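Insect group II chitinase (Ostrinia furnacalis, PDB 5Y2A) hydrolyses chitin as a family 18 glycoside hydrolase built on a TIM barrel, probably with retention of configuration, and is likely to take part in cuticle turnover. Local coordinates at residues F222-N225 with F226-Y230; M211-H214 with D215-D219; Y176-V180 with P181-M185; G280-F284 with Y285-E289; K234-R238 with K239-V243. All coordinates share one frame; numbering follows the deposited sequence.

Interaction 1: F222-N225 with F226-Y230; sequences FNVN and FTVNY. With NAG (2-acetamido-2-deoxy-beta-D-glucopyranose), chain C.
The N-terminal turn of helix 224-233, a helix of the family 18 TIM-barrel fold, starts with an asparagine N-cap and carries a glycosylated asparagine two residues on. N223 caps the helix: its OD1 accepts the backbone N of F226 at 2.9 Å, with the donor lying above the amide carbonyl plane. That reach depends on chi1 of 57°, which sets CG between the backbone N and the carbonyl carbon and turns the amide over the first turn, while ND2 is held by the carbonyl of N220. Along the same first turns, V224 CG1 and V228 CG2 lie side by side, 4.1 Å apart, and both side chains touch V243 of strand 241-254.

N225 is bonded through ND2 to C1 of the N-acetylglucosamine, which makes it an N-glycosylation site in an Asn-Phe-Thr sequon. The hydroxyl of the sequon threonine, T227, is hydrogen-bonded to Y197 OH and to the carbonyl of A169; N225 OD1 is bonded to Y331. The carbonyl of N225 is gripped twice by N229, from opposite faces of its plane: by the backbone N at 3.1 Å and by the side-chain ND2 at 2.9 Å.

Interaction 2: M211-H214 with D215-D219; sequences MYVH and DKDTD. With NAG (2-acetamido-2-deoxy-beta-D-glucopyranose), chain C.
H214 and D217 are the first and last residues of a type I beta turn in the long loop between strand 189-192 and helix 224-233, with D215 and K216 at its corners. The turn is closed by the backbone N of D217, which donates to H214 O at 3.0 Å. The carboxylate of D217 folds back to reinforce it: OD2 takes the backbone N of H214 at 2.8 Å in a nearly straight bond (167°), the donor standing well above the carboxylate plane. The aspartate thus ties both ends of the turn together through its own backbone N and its side chain.

The imidazole of H214 lies alongside D215 and K216 and also touches L262 and R305. With CG anti to the backbone N (chi1 -169°), the ring is swung beside the following residues, and ND1 accepts the backbone N of K216 at 3.0 Å from close to the ring plane. This use of ND1 as acceptor is consistent with a neutral ring carrying its proton on NE2. D215 has its OD1 over one face of the imidazole and its carboxylate 29° from the ring plane; the same oxygen forms a salt bridge with R305.

Earlier in the loop the Y212 ring is sandwiched between M211 CG and the sugar's acetamido methyl, and its hydroxyl bonds H327. The methyl C8 comes to 3.4 Å from Y212 CD1.

Interaction 3: Y176-V180 with P181-M185; sequences YAYNV and PALSM
The ring of Y178 meets L183 obliquely, CD1 of the leucine coming to 3.6 Å from CD1 of the tyrosine, while the methyl of A177 sits over the centre of one ring face. The two side chains cross at about a right angle, and L183 CD1 also touches Y178 CB, so the leucine packs into the angle where the ring leaves the backbone. Y178 meets the ring of W231 with planes at about 40°, and its hydroxyl bonds the backbone N of S168. L183 goes on to F145 and V149 of helix 141-159.

The second flat group, the amide of N179, lies against A182, with CG 3.6 Å from the alanine CB. Its OD1 accepts the backbone N of A182 at 3.2 Å, the donor 55° out of the carbonyl plane. An extended first torsion (chi1 -178°) carries the amide forward over the start of the helix, where OD1 also lies close to P181 CD. Backbone bonds continue the turn, from L183 N to N179 O and from S184 N to V180 O. P181 is in the first turn, a place that suits proline, since backbone nitrogens there have no helical carbonyl to donate to and the missing hydrogen costs nothing.

Helix 171-177 ends at A177, Y178 leaves the helical conformation, and N179 is the asparagine N-cap of helix 180-186.

Interaction 4: G280-F284 with Y285-E289; sequences GFLSF and YEICE
S283 and E286 grip each other in both directions. The backbone N of E286 donates to S283 OG at 3.0 Å, and E286 OE1 answers by accepting the backbone N of S283 at 2.9 Å on the anti side of the carboxylate, close to its plane; a weak bond also runs from S283 OG to OE1. The serine hydroxyl is placed by a chi1 of 71°, between the backbone N and the carbonyl carbon. There it lies 3.0 Å above the centre of the Y285 ring, whose face also receives S283 CB in a CH-pi contact.

A smaller alanine in place of Y285 would probably uncover that side of S283 and leave Y354 without the ring it meets, opening a gap beside the cap.

C288 SG lies over one face of the F284 ring, 4.0 Å from its centroid, while L282 CB packs on I287 CG1. Further out, T276 and the backbone N of E275 hold the carboxylate of E286, C288 is fixed by its disulfide to C355, and V317 touches both L282 and I287. Strand 281-283 therefore passes at 85° into helix 284-292 through a classic capping box.

Interaction 5: K234-R238 with K239-V243; sequences KGADR and KKLVV
A236 and L241 form the tight, buried side of this turn: the methyl of A236 points at the leucine, and A236 CB lies 3.9 Å from L241 CD2, with CD1 only slightly farther. The leucine also packs on W231 and I232 of the preceding helix and on I190 and L192 of the neighbouring strand, while A236 rests on V180. Replacing L241 with an alanine would probably take from A236 and W231 the leucine methyls they pack on and open a gap between helix and strand.

Across the turn, the solvent side is polar and more loosely joined. D237, with CG anti to the backbone N (chi1 179°), reaches forward to the backbone of K239; its OD1 accepts the backbone N of K239 at 3.0 Å, from well above the carboxylate plane and with a bent angle of 145°. The aliphatic start of K240 runs obliquely across the aspartate, CG lying 3.7 Å from D237 CB. Their charged ends stay 4.9 Å apart, D237 OD2 to K240 NZ, and are linked by a water that donates to OD2 and accepts from NZ. The ammonium is further held by the carbonyls of S184 and L187, whereas K239 NZ turns away to those of L337 and R2.

Backbone bonds from K240 N to D237 O and from L241 N to R238 O, both to the third residue back, wind the chain into a short 3-10 turn. It follows the Schellman motif at G235 that ends helix 224-233 and leads into strand 241-254, an alpha-to-beta connection of the TIM barrel.

In the fold
Interactions 2, 1, 5 and 3 form a chain of touching neighbours. The turn of interaction 2 leads into the helix start of interaction 1, their centres about 11 Å apart, and both touch the N-linked sugar, a surface glycan rather than a substrate; N225 N bonds M211 O at 2.9 Å. Interaction 5 follows after the end of the same helix, and its V243 CG2 comes back to V228 CG2, at 3.8 Å. Interaction 3 docks on that connection, with S184 OG 2.7 Å from D237 N and S184 O 2.6 Å from K240 NZ. Interaction 4 stands apart, its centre about 34 Å from that of interaction 3, but strand 281-283 pairs with strand 241-254, which begins in interaction 5.

Interaction 1: F222-N225 with F226-Y230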
# COMPACT_ATOMS: atom_id res chain seq x y z
N PHE A 222 6.10 -7.88 24.10
CA PHE A 222 6.16 -6.91 23.00
C PHE A 222 7.05 -5.72 23.36
O PHE A 222 6.61 -4.58 23.45
CB PHE A 222 4.75 -6.45 22.62
CG PHE A 222 4.05 -7.36 21.65
CD1 PHE A 222 3.82 -8.69 21.98
CD2 PHE A 222 3.62 -6.89 20.42
CE1 PHE A 222 3.17 -9.53 21.09
CE2 PHE A 222 2.97 -7.73 19.53
CZ PHE A 222 2.74 -9.05 19.87
N ASN A 223 8.33 -6.01 23.60
CA ASN A 223 9.28 -4.94 23.88
C ASN A 223 10.68 -5.43 23.57
O ASN A 223 10.95 -6.64 23.57
CB ASN A 223 9.17 -4.46 25.34
CG ASN A 223 9.38 -5.58 26.34
OD1 ASN A 223 10.50 -5.87 26.73
ND2 ASN A 223 8.28 -6.20 26.78
N VAL A 224 11.57 -4.47 23.30
CA VAL A 224 12.93 -4.80 22.84
C VAL A 224 13.64 -5.67 23.87
O VAL A 224 14.31 -6.65 23.52
CB VAL A 224 13.72 -3.52 22.55
CG1 VAL A 224 15.18 -3.84 22.24
CG2 VAL A 224 13.08 -2.74 21.40
N ASN A 225 13.54 -5.30 25.14
CA ASN A 225 14.29 -6.01 26.18
C ASN A 225 13.89 -7.48 26.24
O ASN A 225 14.76 -8.35 26.34
CB ASN A 225 14.09 -5.32 27.52
CG ASN A 225 14.87 -5.99 28.63
OD1 ASN A 225 16.06 -6.28 28.49
ND2 ASN A 225 14.20 -6.24 29.74
N PHE A 226 12.60 -7.78 26.15
CA PHE A 226 12.21 -9.19 26.12
C PHE A 226 12.77 -9.87 24.88
O PHE A 226 13.35 -10.96 24.97
CB PHE A 226 10.69 -9.36 26.15
CG PHE A 226 10.26 -10.81 26.14
CD1 PHE A 226 10.18 -11.52 24.94
CD2 PHE A 226 9.99 -11.47 27.32
CE1 PHE A 226 9.83 -12.85 24.93
CE2 PHE A 226 9.62 -12.80 27.32
CZ PHE A 226 9.55 -13.50 26.12
N THR A 227 12.60 -9.24 23.71
CA THR A 227 13.06 -9.84 22.46
C THR A 227 14.53 -10.24 22.54
O THR A 227 14.92 -11.34 22.14
CB THR A 227 12.84 -8.87 21.30
OG1 THR A 227 11.45 -8.54 21.21
CG2 THR A 227 13.31 -9.50 20.00
N VAL A 228 15.37 -9.33 23.05
CA VAL A 228 16.80 -9.59 23.11
C VAL A 228 17.09 -10.74 24.06
O VAL A 228 17.82 -11.68 23.73
CB VAL A 228 17.56 -8.31 23.51
CG1 VAL A 228 19.02 -8.64 23.81
CG2 VAL A 228 17.48 -7.26 22.41
N ASN A 229 16.51 -10.69 25.26
CA ASN A 229 16.74 -11.76 26.22
C ASN A 229 16.16 -13.08 25.74
O ASN A 229 16.73 -14.15 26.01
CB ASN A 229 16.16 -11.37 27.58
CG ASN A 229 17.06 -10.41 28.32
OD1 ASN A 229 18.10 -10.80 28.84
ND2 ASN A 229 16.67 -9.14 28.36
N TYR A 230 15.05 -13.04 24.99
CA TYR A 230 14.49 -14.28 24.46
C TYR A 230 15.43 -14.94 23.46
O TYR A 230 15.64 -16.16 23.50
CB TYR A 230 13.13 -14.01 23.82
CG TYR A 230 12.31 -15.26 23.58
CD1 TYR A 230 11.83 -16.01 24.65
CD2 TYR A 230 12.02 -15.69 22.29
CE1 TYR A 230 11.07 -17.15 24.44
CE2 TYR A 230 11.27 -16.83 22.07
CZ TYR A 230 10.80 -17.56 23.15
OH TYR A 230 10.05 -18.70 22.94
C1 NAG C . 14.82 -6.90 30.85
C2 NAG C . 14.46 -6.25 32.19
C3 NAG C . 15.07 -7.05 33.34
C4 NAG C . 14.72 -8.54 33.24
C5 NAG C . 15.03 -9.06 31.83
C6 NAG C . 14.56 -10.48 31.61
C7 NAG C . 14.08 -3.86 32.55
C8 NAG C . 14.71 -2.50 32.64
N2 NAG C . 14.91 -4.87 32.26
O3 NAG C . 14.58 -6.50 34.56
O4 NAG C . 15.56 -9.30 34.10
O5 NAG C . 14.39 -8.24 30.84
O6 NAG C . 13.14 -10.56 31.58
O7 NAG C . 12.88 -4.03 32.72

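Interaction 2: M211-H214 with D215-D219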
# COMPACT_ATOMS: atom_id res chain seq x y z
N MET A 211 10.74 -0.27 24.66
CA MET A 211 12.01 -0.78 25.17
C MET A 211 11.82 -1.77 26.31
O MET A 211 12.38 -2.87 26.29
CB MET A 211 12.90 0.39 25.62
CG MET A 211 14.26 -0.05 26.13
SD MET A 211 15.28 -0.73 24.82
CE MET A 211 16.14 -2.05 25.66
N TYR A 212 11.02 -1.39 27.31
CA TYR A 212 10.74 -2.22 28.48
C TYR A 212 9.23 -2.36 28.64
O TYR A 212 8.45 -1.64 28.01
CB TYR A 212 11.37 -1.63 29.75
CG TYR A 212 12.86 -1.38 29.62
CD1 TYR A 212 13.73 -2.45 29.43
CD2 TYR A 212 13.38 -0.10 29.66
CE1 TYR A 212 15.09 -2.24 29.29
CE2 TYR A 212 14.74 0.12 29.54
CZ TYR A 212 15.59 -0.96 29.35
OH TYR A 212 16.95 -0.75 29.21
N VAL A 213 8.83 -3.31 29.50
CA VAL A 213 7.41 -3.51 29.79
C VAL A 213 6.79 -2.23 30.32
O VAL A 213 7.39 -1.51 31.13
CB VAL A 213 7.23 -4.68 30.78
CG1 VAL A 213 5.79 -4.76 31.27
CG2 VAL A 213 7.64 -5.99 30.14
N HIS A 214 5.57 -1.94 29.87
CA HIS A 214 4.81 -0.79 30.31
C HIS A 214 3.56 -1.30 31.02
O HIS A 214 3.08 -2.40 30.72
CB HIS A 214 4.44 0.10 29.10
CG HIS A 214 3.88 1.44 29.46
ND1 HIS A 214 2.57 1.63 29.84
CD2 HIS A 214 4.46 2.67 29.47
CE1 HIS A 214 2.36 2.91 30.08
NE2 HIS A 214 3.49 3.56 29.86
N ASP A 215 3.06 -0.53 31.98
CA ASP A 215 1.93 -1.02 32.77
C ASP A 215 0.67 -1.15 31.93
O ASP A 215 -0.20 -1.97 32.23
CB ASP A 215 1.69 -0.12 33.99
CG ASP A 215 1.46 1.33 33.61
OD1 ASP A 215 2.45 2.07 33.49
OD2 ASP A 215 0.28 1.72 33.43
N LYS A 216 0.55 -0.36 30.86
CA LYS A 216 -0.59 -0.47 29.95
C LYS A 216 -0.46 -1.64 28.99
O LYS A 216 -1.36 -1.85 28.17
CB LYS A 216 -0.76 0.83 29.16
CG LYS A 216 -1.11 2.05 30.01
CD LYS A 216 -2.47 2.62 29.66
CE LYS A 216 -2.90 3.66 30.68
NZ LYS A 216 -2.70 3.17 32.07
N ASP A 217 0.62 -2.41 29.06
CA ASP A 217 0.81 -3.52 28.13
C ASP A 217 -0.16 -4.65 28.42
O ASP A 217 -0.47 -4.94 29.58
CB ASP A 217 2.24 -4.05 28.21
CG ASP A 217 3.24 -3.17 27.50
OD1 ASP A 217 2.82 -2.28 26.73
OD2 ASP A 217 4.46 -3.37 27.70
N THR A 218 -0.66 -5.28 27.36
CA THR A 218 -1.42 -6.51 27.47
C THR A 218 -0.58 -7.76 27.21
O THR A 218 -1.02 -8.86 27.56
CB THR A 218 -2.61 -6.50 26.49
OG1 THR A 218 -2.12 -6.48 25.14
CG2 THR A 218 -3.50 -5.29 26.74
N ASP A 219 0.61 -7.61 26.63
CA ASP A 219 1.51 -8.72 26.38
C ASP A 219 2.91 -8.26 26.76
O ASP A 219 3.44 -7.32 26.17
CB ASP A 219 1.45 -9.15 24.91
CG ASP A 219 2.25 -10.42 24.61
OD1 ASP A 219 3.32 -10.64 25.22
OD2 ASP A 219 1.82 -11.20 23.73
C1 NAG C . 14.82 -6.90 30.85
C2 NAG C . 14.46 -6.25 32.19
C3 NAG C . 15.07 -7.05 33.34
C4 NAG C . 14.72 -8.54 33.24
C5 NAG C . 15.03 -9.06 31.83
C6 NAG C . 14.56 -10.48 31.61
C7 NAG C . 14.08 -3.86 32.55
C8 NAG C . 14.71 -2.50 32.64
N2 NAG C . 14.91 -4.87 32.26
O3 NAG C . 14.58 -6.50 34.56
O4 NAG C . 15.56 -9.30 34.10
O5 NAG C . 14.39 -8.24 30.84
O6 NAG C . 13.14 -10.56 31.58
O7 NAG C . 12.88 -4.03 32.72
O HOH W 1 6.05 -2.05 26.47

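Interaction 3: Y176-V180 with P181-M185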
# COMPACT_ATOMS: atom_id res chain seq x y z
N TYR A 176 8.18 -20.31 15.80
CA TYR A 176 7.82 -21.02 14.59
C TYR A 176 8.95 -21.06 13.56
O TYR A 176 9.06 -22.03 12.81
CB TYR A 176 6.60 -20.36 13.95
CG TYR A 176 5.24 -20.74 14.49
CD1 TYR A 176 4.78 -22.05 14.43
CD2 TYR A 176 4.41 -19.79 15.05
CE1 TYR A 176 3.52 -22.39 14.90
CE2 TYR A 176 3.16 -20.11 15.54
CZ TYR A 176 2.72 -21.42 15.46
OH TYR A 176 1.47 -21.73 15.94
N ALA A 177 9.77 -20.01 13.49
CA ALA A 177 10.59 -19.78 12.30
C ALA A 177 12.05 -20.19 12.45
O ALA A 177 12.67 -20.56 11.45
CB ALA A 177 10.53 -18.30 11.90
N TYR A 178 12.63 -20.11 13.65
CA TYR A 178 14.08 -20.07 13.77
C TYR A 178 14.63 -21.21 14.61
O TYR A 178 14.18 -21.44 15.74
CB TYR A 178 14.53 -18.73 14.36
CG TYR A 178 14.06 -17.53 13.56
CD1 TYR A 178 14.34 -17.43 12.21
CD2 TYR A 178 13.34 -16.51 14.17
CE1 TYR A 178 13.91 -16.34 11.47
CE2 TYR A 178 12.91 -15.42 13.43
CZ TYR A 178 13.20 -15.34 12.08
OH TYR A 178 12.77 -14.25 11.36
N ASN A 179 15.60 -21.92 14.05
CA ASN A 179 16.55 -22.74 14.79
C ASN A 179 17.61 -21.78 15.30
O ASN A 179 18.63 -21.54 14.64
CB ASN A 179 17.14 -23.83 13.91
CG ASN A 179 18.10 -24.76 14.65
OD1 ASN A 179 18.72 -24.37 15.64
ND2 ASN A 179 18.22 -25.99 14.17
N VAL A 180 17.37 -21.21 16.48
CA VAL A 180 18.21 -20.12 16.97
C VAL A 180 19.67 -20.52 17.13
O VAL A 180 20.55 -19.77 16.67
CB VAL A 180 17.61 -19.52 18.25
CG1 VAL A 180 18.57 -18.52 18.87
CG2 VAL A 180 16.26 -18.85 17.93
N PRO A 181 20.01 -21.66 17.75
CA PRO A 181 21.44 -22.01 17.88
C PRO A 181 22.15 -22.14 16.54
O PRO A 181 23.30 -21.71 16.41
CB PRO A 181 21.41 -23.34 18.65
CG PRO A 181 20.13 -23.31 19.40
CD PRO A 181 19.16 -22.62 18.48
N ALA A 182 21.50 -22.75 15.54
CA ALA A 182 22.14 -22.92 14.24
C ALA A 182 22.35 -21.59 13.55
O ALA A 182 23.40 -21.36 12.92
CB ALA A 182 21.31 -23.86 13.37
N LEU A 183 21.36 -20.69 13.63
CA LEU A 183 21.49 -19.39 12.99
C LEU A 183 22.59 -18.56 13.64
O LEU A 183 23.41 -17.94 12.95
CB LEU A 183 20.15 -18.65 13.03
CG LEU A 183 19.06 -19.37 12.23
CD1 LEU A 183 17.71 -18.68 12.36
CD2 LEU A 183 19.47 -19.48 10.76
N SER A 184 22.62 -18.54 14.98
CA SER A 184 23.66 -17.81 15.69
C SER A 184 25.05 -18.27 15.25
O SER A 184 25.95 -17.45 15.04
CB SER A 184 23.48 -17.98 17.20
OG SER A 184 24.46 -17.26 17.92
N MET A 185 25.23 -19.58 15.07
CA MET A 185 26.55 -20.11 14.73
C MET A 185 26.93 -19.79 13.29
O MET A 185 28.10 -19.53 12.99
CB MET A 185 26.59 -21.62 14.96
CG MET A 185 27.97 -22.24 14.80
SD MET A 185 27.82 -24.02 14.98
CE MET A 185 26.82 -24.38 13.55

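Interaction 4: G280-F284 with Y285-E289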
# COMPACT_ATOMS: atom_id res chain seq x y z
N GLY A 280 -0.24 5.61 7.98
CA GLY A 280 0.26 4.74 9.03
C GLY A 280 1.74 4.87 9.31
O GLY A 280 2.23 4.26 10.27
N PHE A 281 2.45 5.72 8.56
CA PHE A 281 3.91 5.76 8.57
C PHE A 281 4.35 7.21 8.45
O PHE A 281 3.78 7.97 7.66
CB PHE A 281 4.44 4.90 7.40
CG PHE A 281 5.93 4.90 7.26
CD1 PHE A 281 6.59 5.91 6.57
CD2 PHE A 281 6.68 3.85 7.77
CE1 PHE A 281 7.96 5.89 6.42
CE2 PHE A 281 8.06 3.82 7.62
CZ PHE A 281 8.70 4.84 6.95
N LEU A 282 5.33 7.61 9.26
CA LEU A 282 5.95 8.93 9.14
C LEU A 282 7.43 8.80 9.42
O LEU A 282 7.82 8.15 10.40
CB LEU A 282 5.33 9.95 10.12
CG LEU A 282 3.87 10.38 9.93
CD1 LEU A 282 3.39 11.21 11.12
CD2 LEU A 282 3.70 11.17 8.63
N SER A 283 8.26 9.39 8.56
CA SER A 283 9.69 9.42 8.83
C SER A 283 9.97 10.28 10.05
O SER A 283 9.15 11.11 10.47
CB SER A 283 10.45 9.99 7.63
OG SER A 283 10.21 11.38 7.49
N PHE A 284 11.15 10.08 10.64
CA PHE A 284 11.54 10.92 11.77
C PHE A 284 11.52 12.39 11.39
O PHE A 284 11.08 13.23 12.18
CB PHE A 284 12.92 10.52 12.30
CG PHE A 284 13.33 11.31 13.53
CD1 PHE A 284 12.57 11.26 14.69
CD2 PHE A 284 14.46 12.12 13.50
CE1 PHE A 284 12.94 11.99 15.81
CE2 PHE A 284 14.84 12.85 14.62
CZ PHE A 284 14.08 12.79 15.78
N TYR A 285 11.99 12.73 10.18
CA TYR A 285 12.02 14.14 9.80
C TYR A 285 10.61 14.69 9.58
O TYR A 285 10.36 15.87 9.86
CB TYR A 285 12.92 14.37 8.58
CG TYR A 285 12.53 13.68 7.28
CD1 TYR A 285 11.57 14.22 6.44
CD2 TYR A 285 13.17 12.51 6.88
CE1 TYR A 285 11.23 13.60 5.24
CE2 TYR A 285 12.84 11.88 5.68
CZ TYR A 285 11.87 12.44 4.87
OH TYR A 285 11.54 11.82 3.67
N GLU A 286 9.68 13.87 9.09
CA GLU A 286 8.29 14.32 9.00
C GLU A 286 7.70 14.56 10.39
O GLU A 286 6.88 15.46 10.58
CB GLU A 286 7.45 13.30 8.22
CG GLU A 286 7.77 13.27 6.73
CD GLU A 286 7.10 12.11 5.99
OE1 GLU A 286 7.02 10.99 6.55
OE2 GLU A 286 6.68 12.32 4.84
N ILE A 287 8.11 13.76 11.37
CA ILE A 287 7.66 13.99 12.74
C ILE A 287 8.26 15.29 13.28
O ILE A 287 7.59 16.04 14.00
CB ILE A 287 8.03 12.78 13.61
CG1 ILE A 287 7.26 11.54 13.14
CG2 ILE A 287 7.75 13.06 15.08
CD1 ILE A 287 7.79 10.26 13.73
N CYS A 288 9.53 15.56 12.96
CA CYS A 288 10.16 16.81 13.38
C CYS A 288 9.40 18.01 12.84
O CYS A 288 9.13 18.97 13.57
CB CYS A 288 11.61 16.84 12.91
SG CYS A 288 12.74 15.90 13.94
N GLU A 289 9.06 17.98 11.55
CA GLU A 289 8.30 19.09 10.97
C GLU A 289 6.99 19.29 11.72
O GLU A 289 6.58 20.43 11.97
CB GLU A 289 8.04 18.83 9.49
CG GLU A 289 7.24 19.96 8.84
CD GLU A 289 6.96 19.72 7.37
OE1 GLU A 289 7.54 18.77 6.81
OE2 GLU A 289 6.17 20.48 6.79

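Interaction 5: K234-R238 with K239-V243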
# COMPACT_ATOMS: atom_id res chain seq x y z
N LYS A 234 17.20 -18.49 23.94
CA LYS A 234 17.04 -19.52 22.92
C LYS A 234 18.37 -20.02 22.39
O LYS A 234 18.37 -20.91 21.53
CB LYS A 234 16.18 -19.01 21.77
CG LYS A 234 14.71 -18.86 22.12
CD LYS A 234 13.98 -20.17 21.92
CE LYS A 234 12.80 -20.00 20.99
NZ LYS A 234 12.36 -21.31 20.44
N GLY A 235 19.49 -19.47 22.85
CA GLY A 235 20.80 -19.97 22.47
C GLY A 235 21.63 -19.06 21.59
O GLY A 235 22.67 -19.51 21.08
N ALA A 236 21.23 -17.81 21.39
CA ALA A 236 21.97 -16.91 20.53
C ALA A 236 23.22 -16.38 21.24
O ALA A 236 23.19 -16.06 22.43
CB ALA A 236 21.09 -15.73 20.10
N ASP A 237 24.32 -16.30 20.48
CA ASP A 237 25.54 -15.61 20.89
C ASP A 237 25.27 -14.12 21.03
O ASP A 237 24.84 -13.48 20.06
CB ASP A 237 26.63 -15.88 19.85
CG ASP A 237 27.95 -15.20 20.16
OD1 ASP A 237 28.05 -14.44 21.15
OD2 ASP A 237 28.91 -15.41 19.38
N ARG A 238 25.51 -13.54 22.21
CA ARG A 238 25.19 -12.12 22.40
C ARG A 238 25.90 -11.23 21.38
O ARG A 238 25.33 -10.24 20.90
CB ARG A 238 25.59 -11.65 23.81
CG ARG A 238 24.79 -12.18 24.98
CD ARG A 238 25.38 -11.70 26.32
NE ARG A 238 24.45 -12.02 27.40
CZ ARG A 238 23.73 -11.13 28.08
NH1 ARG A 238 23.84 -9.84 27.80
NH2 ARG A 238 22.90 -11.54 29.03
N LYS A 239 27.15 -11.56 21.03
CA LYS A 239 27.88 -10.76 20.06
C LYS A 239 27.30 -10.85 18.65
O LYS A 239 27.71 -10.07 17.78
CB LYS A 239 29.40 -11.08 20.03
CG LYS A 239 30.13 -10.63 21.30
CD LYS A 239 29.85 -9.16 21.59
CE LYS A 239 30.39 -8.17 20.55
NZ LYS A 239 30.24 -6.76 21.03
N LYS A 240 26.48 -11.88 18.36
CA LYS A 240 25.84 -11.95 17.05
C LYS A 240 24.57 -11.10 16.96
O LYS A 240 24.10 -10.83 15.85
CB LYS A 240 25.47 -13.40 16.70
CG LYS A 240 26.66 -14.34 16.48
CD LYS A 240 27.51 -13.90 15.31
CE LYS A 240 28.67 -14.87 15.09
NZ LYS A 240 28.20 -16.19 14.62
N LEU A 241 24.02 -10.66 18.10
CA LEU A 241 22.74 -9.96 18.08
C LEU A 241 22.94 -8.48 17.81
O LEU A 241 23.71 -7.80 18.50
CB LEU A 241 22.00 -10.16 19.41
CG LEU A 241 21.59 -11.61 19.68
CD1 LEU A 241 20.89 -11.72 21.03
CD2 LEU A 241 20.69 -12.12 18.55
N VAL A 242 22.23 -7.97 16.81
CA VAL A 242 22.28 -6.56 16.44
C VAL A 242 20.88 -6.00 16.61
O VAL A 242 19.93 -6.51 16.00
CB VAL A 242 22.81 -6.38 15.01
CG1 VAL A 242 22.68 -4.92 14.56
CG2 VAL A 242 24.26 -6.85 14.93
N VAL A 243 20.74 -4.96 17.43
CA VAL A 243 19.42 -4.47 17.84
C VAL A 243 18.97 -3.37 16.89
O VAL A 243 19.59 -2.30 16.82
CB VAL A 243 19.43 -3.98 19.29
CG1 VAL A 243 18.10 -3.33 19.65
CG2 VAL A 243 19.73 -5.14 20.23
O HOH W 2 28.60 -17.34 17.47